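Cortical-lytic enzyme (Clostridium perfringens, PDB 5JIP) probably acts as a muramidase of glycoside hydrolase family 25, cleaving the glycan strands of spore cortex peptidoglycan during germination. Local coordinates at residues D18-E21 with F22-D25; L29-A32 with K33-D36; D53-F56 with L57-A60. All blocks are in the same frame, centred on the assembly; numbering follows the deposited sequence.

Interaction 1: residues D18-E21 with F22-D25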
ATOM      1  N   ASP A  18      -0.629   0.940  29.137  1.00  5.56           N
ATOM      2  CA  ASP A  18      -1.437   2.147  29.035  1.00  4.69           C
ATOM      3  C   ASP A  18      -1.705   2.675  30.438  1.00  6.60           C
ATOM      4  O   ASP A  18      -1.800   1.908  31.410  1.00  6.86           O
ATOM      5  CB  ASP A  18      -2.744   1.933  28.245  1.00  6.00           C
ATOM      6  CG  ASP A  18      -3.607   0.821  28.807  1.00  8.71           C
ATOM      7  OD1 ASP A  18      -3.378  -0.347  28.431  1.00  7.22           O
ATOM      8  OD2 ASP A  18      -4.518   1.122  29.608  1.00  7.39           O
ATOM      9  N   LEU A  19      -1.774   4.005  30.522  1.00  7.41           N
ATOM     10  CA  LEU A  19      -1.733   4.749  31.781  1.00  9.09           C
ATOM     11  C   LEU A  19      -2.767   5.868  31.758  1.00  8.70           C
ATOM     12  O   LEU A  19      -3.213   6.310  30.695  1.00  6.00           O
ATOM     13  CB  LEU A  19      -0.349   5.379  32.022  1.00  6.27           C
ATOM     14  CG  LEU A  19       0.905   4.510  31.915  1.00  8.21           C
ATOM     15  CD1 LEU A  19       2.160   5.396  31.941  1.00 13.01           C
ATOM     16  CD2 LEU A  19       0.942   3.499  33.023  1.00  9.77           C
ATOM     17  N   ASN A  20      -3.145   6.339  32.944  1.00  7.98           N
ATOM     18  CA  ASN A  20      -3.969   7.533  33.045  1.00  6.70           C
ATOM     19  C   ASN A  20      -3.662   8.212  34.376  1.00  7.67           C
ATOM     20  O   ASN A  20      -2.702   7.859  35.060  1.00  7.06           O
ATOM     21  CB  ASN A  20      -5.455   7.202  32.863  1.00  7.62           C
ATOM     22  CG  ASN A  20      -5.995   6.250  33.925  1.00 11.46           C
ATOM     23  OD1 ASN A  20      -5.508   6.183  35.058  1.00 11.28           O
ATOM     24  ND2 ASN A  20      -6.998   5.488  33.540  1.00 11.17           N
ATOM     25  N   GLU A  21      -4.467   9.215  34.729  1.00  8.20           N
ATOM     26  CA  GLU A  21      -4.154  10.002  35.922  1.00 11.75           C
ATOM     27  C   GLU A  21      -4.173   9.187  37.211  1.00 11.68           C
ATOM     28  O   GLU A  21      -3.660   9.662  38.239  1.00  9.36           O
ATOM     29  CB  GLU A  21      -5.131  11.162  36.025  1.00  7.02           C
ATOM     30  CG  GLU A  21      -6.549  10.769  36.347  1.00  9.18           C
ATOM     31  CD  GLU A  21      -7.456  11.973  36.349  1.00 11.61           C
ATOM     32  OE1 GLU A  21      -7.712  12.514  37.460  1.00 13.77           O
ATOM     33  OE2 GLU A  21      -7.871  12.399  35.248  1.00  8.68           O
ATOM     34  N   PHE A  22      -4.732   7.983  37.189  1.00 10.02           N
ATOM     35  CA  PHE A  22      -4.789   7.146  38.387  1.00 13.32           C
ATOM     36  C   PHE A  22      -3.626   6.179  38.465  1.00 10.63           C
ATOM     37  O   PHE A  22      -3.498   5.446  39.447  1.00 11.54           O
ATOM     38  CB  PHE A  22      -6.148   6.404  38.435  1.00 14.49           C
ATOM     39  CG  PHE A  22      -7.314   7.332  38.252  1.00 10.95           C
ATOM     40  CD1 PHE A  22      -7.550   8.337  39.177  1.00 13.98           C
ATOM     41  CD2 PHE A  22      -8.159   7.229  37.144  1.00 11.83           C
ATOM     42  CE1 PHE A  22      -8.586   9.206  39.002  1.00 13.32           C
ATOM     43  CE2 PHE A  22      -9.184   8.102  36.963  1.00 10.20           C
ATOM     44  CZ  PHE A  22      -9.419   9.088  37.892  1.00 10.22           C
ATOM     45  N   SER A  23      -2.760   6.173  37.462  1.00 10.43           N
ATOM     46  CA  SER A  23      -1.564   5.360  37.525  1.00  9.69           C
ATOM     47  C   SER A  23      -0.623   5.974  38.549  1.00  9.09           C
ATOM     48  O   SER A  23      -0.393   7.182  38.530  1.00 12.00           O
ATOM     49  CB  SER A  23      -0.898   5.325  36.159  1.00  7.72           C
ATOM     50  OG  SER A  23      -1.779   4.781  35.208  1.00  8.74           O
ATOM     51  N   ARG A  24      -0.117   5.170  39.461  1.00  8.07           N
ATOM     52  CA  ARG A  24       0.697   5.690  40.554  1.00 13.54           C
ATOM     53  C   ARG A  24       2.187   5.501  40.307  1.00 14.88           C
ATOM     54  O   ARG A  24       2.623   4.436  39.872  1.00  9.13           O
ATOM     55  CB  ARG A  24       0.310   5.000  41.855  1.00 13.02           C
ATOM     56  CG  ARG A  24      -1.165   5.175  42.148  1.00 19.12           C
ATOM     57  CD  ARG A  24      -1.545   4.702  43.543  1.00 35.25           C
ATOM     58  NE  ARG A  24      -1.389   3.256  43.722  1.00 41.64           N
ATOM     59  CZ  ARG A  24      -2.228   2.328  43.260  1.00 39.57           C
ATOM     60  NH1 ARG A  24      -1.974   1.044  43.512  1.00 35.38           N
ATOM     61  NH2 ARG A  24      -3.291   2.657  42.520  1.00 25.96           N
ATOM     62  N   ASP A  25       2.980   6.520  40.658  1.00 14.53           N
ATOM     63  CA  ASP A  25       4.430   6.365  40.735  1.00  9.46           C
ATOM     64  C   ASP A  25       5.012   5.976  39.373  1.00 10.96           C
ATOM     65  O   ASP A  25       5.687   4.965  39.234  1.00 12.78           O
ATOM     66  CB  ASP A  25       4.827   5.341  41.810  1.00 13.49           C
ATOM     67  CG  ASP A  25       4.255   5.696  43.190  1.00 31.07           C
ATOM     68  OD1 ASP A  25       3.677   6.801  43.364  1.00 37.64           O
ATOM     69  OD2 ASP A  25       4.352   4.860  44.113  1.00 46.04           O
TER
HETATM   70  O   HOH W   1      -0.839   9.759  38.818  1.00 49.46           O
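Asn-20 and Glu-21 both carry CG between the backbone N and the carbonyl carbon, at chi1 62° and 69°, which places Asn-20 OD1 beside Phe-22 N and Glu-21 CG over the Phe-22 ring as the chain leaves its strand. From there Asn-20 OD1 accepts from Phe-22 N at 2.9 Å, with the donor tilted from the amide plane, an example of an Asx turn formed by a side-chain carbonyl. Glu-21 runs alongside Phe-22 and lays its CG over the middle of the ring, 3.6 Å from the centroid of Phe-22, a CH-pi contact. Asn-20 to Ser-23 form a type I beta turn closed by Ser-23 N to Asn-20 O at 2.9 Å. Ser-23 OG accepts a hydrogen bond from Asn-20 N at 3.1 Å, so the backbone N and O of Asn-20 are both bound by Ser-23, while the Asn-20 side chain serves Phe-22. One water bridges Glu-21 O and Ser-23 O. The carboxylate of Glu-21 is turned to other partners, bonding Asn-54 and forming a salt bridge with Arg-41. The turn sits where strand 15-19 ends, beside the parallel strand 38-44, at the start of the loop that leads to helix 28-34.

Interaction 2: residues L29-A32 with K33-D36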
ATOM      1  N   LEU A  29      11.512   7.499  32.786  1.00 10.48           N
ATOM      2  CA  LEU A  29      12.864   7.123  32.421  1.00  9.35           C
ATOM      3  C   LEU A  29      13.034   5.610  32.512  1.00 13.92           C
ATOM      4  O   LEU A  29      13.738   4.999  31.702  1.00 13.90           O
ATOM      5  CB  LEU A  29      13.885   7.858  33.305  1.00 11.96           C
ATOM      6  CG  LEU A  29      15.333   7.695  32.873  1.00 25.59           C
ATOM      7  CD1 LEU A  29      15.534   8.212  31.461  1.00 23.50           C
ATOM      8  CD2 LEU A  29      16.251   8.423  33.848  1.00 20.20           C
ATOM      9  N   THR A  30      12.399   4.987  33.497  1.00 11.00           N
ATOM     10  CA  THR A  30      12.456   3.538  33.601  1.00  9.22           C
ATOM     11  C   THR A  30      11.663   2.877  32.474  1.00 12.07           C
ATOM     12  O   THR A  30      12.128   1.908  31.862  1.00 10.41           O
ATOM     13  CB  THR A  30      11.918   3.114  34.957  1.00 11.62           C
ATOM     14  OG1 THR A  30      12.706   3.735  35.974  1.00 14.75           O
ATOM     15  CG2 THR A  30      11.955   1.591  35.140  1.00 14.32           C
ATOM     16  N   LEU A  31      10.475   3.398  32.179  1.00 11.02           N
ATOM     17  CA  LEU A  31       9.660   2.811  31.121  1.00  8.78           C
ATOM     18  C   LEU A  31      10.328   2.929  29.751  1.00 11.27           C
ATOM     19  O   LEU A  31      10.093   2.099  28.874  1.00 12.54           O
ATOM     20  CB  LEU A  31       8.301   3.491  31.105  1.00 10.10           C
ATOM     21  CG  LEU A  31       7.380   3.221  32.310  1.00  9.94           C
ATOM     22  CD1 LEU A  31       6.084   3.997  32.170  1.00 12.92           C
ATOM     23  CD2 LEU A  31       7.107   1.725  32.448  1.00 11.76           C
ATOM     24  N   ALA A  32      11.135   3.966  29.542  1.00  9.64           N
ATOM     25  CA  ALA A  32      11.813   4.130  28.259  1.00  7.53           C
ATOM     26  C   ALA A  32      12.694   2.939  27.946  1.00 13.75           C
ATOM     27  O   ALA A  32      12.970   2.657  26.770  1.00 16.51           O
ATOM     28  CB  ALA A  32      12.646   5.413  28.259  1.00 14.10           C
ATOM     29  N   LYS A  33      13.155   2.235  28.978  1.00 12.91           N
ATOM     30  CA  LYS A  33      14.059   1.106  28.813  1.00 14.62           C
ATOM     31  C   LYS A  33      13.333  -0.207  28.601  1.00 14.62           C
ATOM     32  O   LYS A  33      13.929  -1.146  28.048  1.00 16.13           O
ATOM     33  CB  LYS A  33      14.964   0.935  30.043  1.00 16.58           C
ATOM     34  CG  LYS A  33      15.912   2.074  30.289  1.00 30.88           C
ATOM     35  CD  LYS A  33      16.912   2.237  29.155  1.00 38.66           C
ATOM     36  CE  LYS A  33      16.972   3.689  28.689  1.00 47.69           C
ATOM     37  NZ  LYS A  33      15.958   4.006  27.644  1.00 41.86           N
ATOM     38  N   ASN A  34      12.070  -0.304  29.011  1.00  9.43           N
ATOM     39  CA  ASN A  34      11.364  -1.571  28.936  1.00 12.57           C
ATOM     40  C   ASN A  34      10.084  -1.542  28.112  1.00 10.17           C
ATOM     41  O   ASN A  34       9.490  -2.605  27.911  1.00 11.35           O
ATOM     42  CB  ASN A  34      11.082  -2.116  30.355  1.00 12.84           C
ATOM     43  CG  ASN A  34      10.182  -1.221  31.192  1.00 13.81           C
ATOM     44  OD1 ASN A  34       9.386  -0.413  30.674  1.00 11.39           O
ATOM     45  ND2 ASN A  34      10.300  -1.366  32.513  1.00 12.51           N
ATOM     46  N   SER A  35       9.661  -0.390  27.605  1.00 11.12           N
ATOM     47  CA  SER A  35       8.416  -0.271  26.861  1.00  8.76           C
ATOM     48  C   SER A  35       8.692   0.239  25.454  1.00 10.47           C
ATOM     49  O   SER A  35       9.435   1.211  25.280  1.00 11.64           O
ATOM     50  CB  SER A  35       7.444   0.667  27.583  1.00 10.43           C
ATOM     51  OG  SER A  35       7.178   0.214  28.894  1.00 11.37           O
ATOM     52  N   ASP A  36       8.085  -0.409  24.455  1.00  7.16           N
ATOM     53  CA  ASP A  36       8.185   0.067  23.075  1.00  9.65           C
ATOM     54  C   ASP A  36       7.271   1.246  22.808  1.00 10.56           C
ATOM     55  O   ASP A  36       7.517   2.026  21.879  1.00  8.45           O
ATOM     56  CB  ASP A  36       7.837  -1.054  22.107  1.00 10.24           C
ATOM     57  CG  ASP A  36       8.784  -2.228  22.210  1.00 12.06           C
ATOM     58  OD1 ASP A  36       9.975  -2.072  21.868  1.00 11.53           O
ATOM     59  OD2 ASP A  36       8.344  -3.300  22.619  1.00  9.00           O
TER
HETATM   60  O   HOH W   2      10.830   3.419  24.605  1.00 19.63           O
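Leu-31 O is gripped by two successive backbone N-H groups where helix 28-34 runs out. Ser-35 N donates at 2.8 Å to Leu-31 O, approaching nearly along the C=O axis, whereas Asn-34 N comes to Leu-31 O from well above the carbonyl plane at 3.1 Å. One oxygen therefore serves an i+4 and an i+3 bond together, and Lys-33 N adds another i+3 bond to Thr-30 O. Asn-34 has CG between its backbone N and carbonyl carbon (chi1 62°), which folds the amide back over the last turn and brings OD1 within 3.6 Å of Leu-31 CD2. Ser-35 OG donates to that same Asn-34 OD1 at 2.9 Å, fixing the rotation of the amide, while Asn-34 ND2 is taken by the backbone oxygen of Asp-211. Beyond the last turn a water donates to both Ala-32 O and Ser-35 O, 2.7 Å from the latter. This is the helix of the beta-alpha-beta unit between strands 15-19 and 38-44, at the end that leads into strand 38-44. The chemistry implies a helix end where i+3 bonds and a water supplement the last i+4 bond, with one shared carbonyl, while an amide held at both ends ties it to its surroundings.

Interaction 3: residues D53-F56 with L57-A60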
ATOM      1  N   ASP A  53      -7.949  14.372  31.023  1.00  7.97           N
ATOM      2  CA  ASP A  53      -7.257  13.599  32.036  1.00  8.04           C
ATOM      3  C   ASP A  53      -6.240  14.503  32.735  1.00  9.26           C
ATOM      4  O   ASP A  53      -5.540  15.288  32.091  1.00  8.51           O
ATOM      5  CB  ASP A  53      -6.578  12.377  31.397  1.00  8.83           C
ATOM      6  CG  ASP A  53      -5.745  11.588  32.391  1.00  8.30           C
ATOM      7  OD1 ASP A  53      -4.637  12.047  32.726  1.00  6.78           O
ATOM      8  OD2 ASP A  53      -6.188  10.507  32.850  1.00  8.59           O
ATOM      9  N   ASN A  54      -6.188  14.427  34.066  1.00  8.58           N
ATOM     10  CA  ASN A  54      -5.423  15.410  34.835  1.00 12.43           C
ATOM     11  C   ASN A  54      -3.912  15.206  34.795  1.00 15.14           C
ATOM     12  O   ASN A  54      -3.182  16.079  35.291  1.00 10.17           O
ATOM     13  CB  ASN A  54      -5.901  15.412  36.281  1.00 11.35           C
ATOM     14  CG  ASN A  54      -7.281  16.019  36.410  1.00 12.90           C
ATOM     15  OD1 ASN A  54      -7.509  17.143  35.951  1.00 15.32           O
ATOM     16  ND2 ASN A  54      -8.214  15.269  36.979  1.00 14.02           N
ATOM     17  N   LYS A  55      -3.424  14.083  34.245  1.00 10.19           N
ATOM     18  CA  LYS A  55      -2.002  13.881  34.025  1.00  8.04           C
ATOM     19  C   LYS A  55      -1.624  13.857  32.547  1.00  7.29           C
ATOM     20  O   LYS A  55      -0.428  13.836  32.234  1.00 10.93           O
ATOM     21  CB  LYS A  55      -1.539  12.565  34.681  1.00 12.47           C
ATOM     22  CG  LYS A  55      -1.539  12.579  36.219  1.00  8.29           C
ATOM     23  CD  LYS A  55      -0.387  13.384  36.725  1.00 20.36           C
ATOM     24  CE  LYS A  55      -0.130  13.076  38.183  1.00 28.94           C
ATOM     25  NZ  LYS A  55       0.993  13.907  38.711  1.00 44.24           N
ATOM     26  N   PHE A  56      -2.598  13.919  31.632  1.00  7.00           N
ATOM     27  CA  PHE A  56      -2.281  13.778  30.215  1.00  5.16           C
ATOM     28  C   PHE A  56      -1.216  14.775  29.758  1.00  7.46           C
ATOM     29  O   PHE A  56      -0.209  14.391  29.156  1.00  7.74           O
ATOM     30  CB  PHE A  56      -3.545  13.916  29.374  1.00  7.39           C
ATOM     31  CG  PHE A  56      -3.266  13.957  27.904  1.00  7.91           C
ATOM     32  CD1 PHE A  56      -2.562  12.926  27.309  1.00  5.56           C
ATOM     33  CD2 PHE A  56      -3.681  15.018  27.127  1.00  5.45           C
ATOM     34  CE1 PHE A  56      -2.251  12.956  25.975  1.00  7.32           C
ATOM     35  CE2 PHE A  56      -3.387  15.059  25.787  1.00  8.36           C
ATOM     36  CZ  PHE A  56      -2.667  14.018  25.199  1.00  9.48           C
ATOM     37  N   LEU A  57      -1.427  16.065  29.997  1.00  8.81           N
ATOM     38  CA  LEU A  57      -0.470  17.029  29.471  1.00  8.15           C
ATOM     39  C   LEU A  57       0.930  16.746  30.004  1.00  7.70           C
ATOM     40  O   LEU A  57       1.904  16.704  29.244  1.00  7.87           O
ATOM     41  CB  LEU A  57      -0.912  18.456  29.807  1.00  9.36           C
ATOM     42  CG  LEU A  57      -2.268  18.878  29.265  1.00 16.72           C
ATOM     43  CD1 LEU A  57      -2.543  20.307  29.669  1.00 18.49           C
ATOM     44  CD2 LEU A  57      -2.315  18.713  27.773  1.00 15.01           C
ATOM     45  N   GLU A  58       1.031  16.456  31.287  1.00  9.54           N
ATOM     46  CA  GLU A  58       2.335  16.208  31.883  1.00  8.84           C
ATOM     47  C   GLU A  58       2.954  14.928  31.353  1.00 10.30           C
ATOM     48  O   GLU A  58       4.149  14.890  31.025  1.00  6.88           O
ATOM     49  CB  GLU A  58       2.174  16.127  33.387  1.00  8.93           C
ATOM     50  CG  GLU A  58       3.359  15.597  34.133  1.00  9.73           C
ATOM     51  CD  GLU A  58       3.097  15.409  35.638  1.00 27.67           C
ATOM     52  OE1 GLU A  58       2.105  15.956  36.169  1.00 20.40           O
ATOM     53  OE2 GLU A  58       3.893  14.698  36.289  1.00 22.31           O
ATOM     54  N   PHE A  59       2.143  13.868  31.269  1.00 11.15           N
ATOM     55  CA  PHE A  59       2.639  12.579  30.820  1.00  7.85           C
ATOM     56  C   PHE A  59       3.072  12.643  29.359  1.00  6.05           C
ATOM     57  O   PHE A  59       4.089  12.052  28.982  1.00  6.75           O
ATOM     58  CB  PHE A  59       1.547  11.524  31.002  1.00  6.07           C
ATOM     59  CG  PHE A  59       1.372  11.002  32.419  1.00  8.18           C
ATOM     60  CD1 PHE A  59       2.158  11.440  33.468  1.00  9.07           C
ATOM     61  CD2 PHE A  59       0.392  10.061  32.689  1.00  9.98           C
ATOM     62  CE1 PHE A  59       1.984  10.922  34.752  1.00  9.98           C
ATOM     63  CE2 PHE A  59       0.207   9.570  33.964  1.00  8.36           C
ATOM     64  CZ  PHE A  59       1.028  10.000  34.993  1.00 10.52           C
ATOM     65  N   ALA A  60       2.266  13.286  28.510  1.00 11.62           N
ATOM     66  CA  ALA A  60       2.582  13.335  27.087  1.00  8.97           C
ATOM     67  C   ALA A  60       3.831  14.164  26.835  1.00  9.66           C
ATOM     68  O   ALA A  60       4.648  13.829  25.970  1.00  9.72           O
ATOM     69  CB  ALA A  60       1.398  13.896  26.293  1.00 10.13           C
TER
HETATM   70  O   HOH W   3      -3.484  17.124  31.932  1.00  7.31           O
HETATM   71  O   HOH W   4      -0.986  17.174  33.172  1.00 10.61           O
HETATM   72  O   HOH W   5      -0.122  16.962  35.840  1.00 14.31           O
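Lys-55 lies across the ring of Phe-59, its CB set over the ring centre at 3.6 Å from the Phe-59 centroid and only 12° off the normal, so that the start of an aliphatic chain makes a CH-pi contact with the face. The chain then bends at chi2 (-75°) and runs on beside Glu-58, where NZ meets Glu-58 OE1 at 3.4 Å in a salt bridge whose hydrogen bond is weak. A water donates to the same Glu-58 OE1 and to Asn-54 O, giving the carboxylate a second partner. On another side of the helix, Phe-56 CE1 packs against Ala-60 CB at 3.8 Å, and Phe-56 CD2 also touches Leu-57 CD2.

The i+4 bonds of the first helical turn set the spacing that puts Lys-55 beside Phe-59 and Phe-56 beside Ala-60. Phe-59 N donates to Lys-55 O at 2.7 Å and Ala-60 N to Phe-56 O at 2.8 Å, both nearly straight. Further out, Asp-53 OD1 accepts from Lys-55 N at 2.8 Å, from above the carboxylate plane, while one water links Asp-53 O to Leu-57 N and another Asn-54 O to Glu-58 N, reaching amides of the first turn. Asp-53 is held in turn by Arg-41, which forms a salt bridge with OD2. Phe-56, Phe-59 and Ala-60 rest on Leu-40 of strand 38-44, and Phe-59 also meets Phe-28 edge-to-face. The arrangement is that of a helix start capped by an aspartate, here packing helix 56-66 against strand 38-44 of the TIM-barrel-like fold of glycoside hydrolase family 25.

All three contacts are local and follow one another along the chain within the family 25 region. Interaction 1 is a surface turn, while interactions 2 and 3 are partly buried and belong to the end of one helix and the beginning of another. Interactions 1 and 2 stand at either end of the connection from the close of strand 15-19 through helix 28-34, joined by apolar packing of Leu-19 on Leu-31; interactions 1 and 3 both adjoin strand 38-44 and are tied by Glu-21 N to Asp-53 OD2. Interactions 2 and 3 do not touch. Interactions 1 and 3 each lay an aliphatic carbon on a phenylalanine ring, but only in 3 does a salt bridge cross between the segments; interaction 2 relies on backbone, amide and hydroxyl groups.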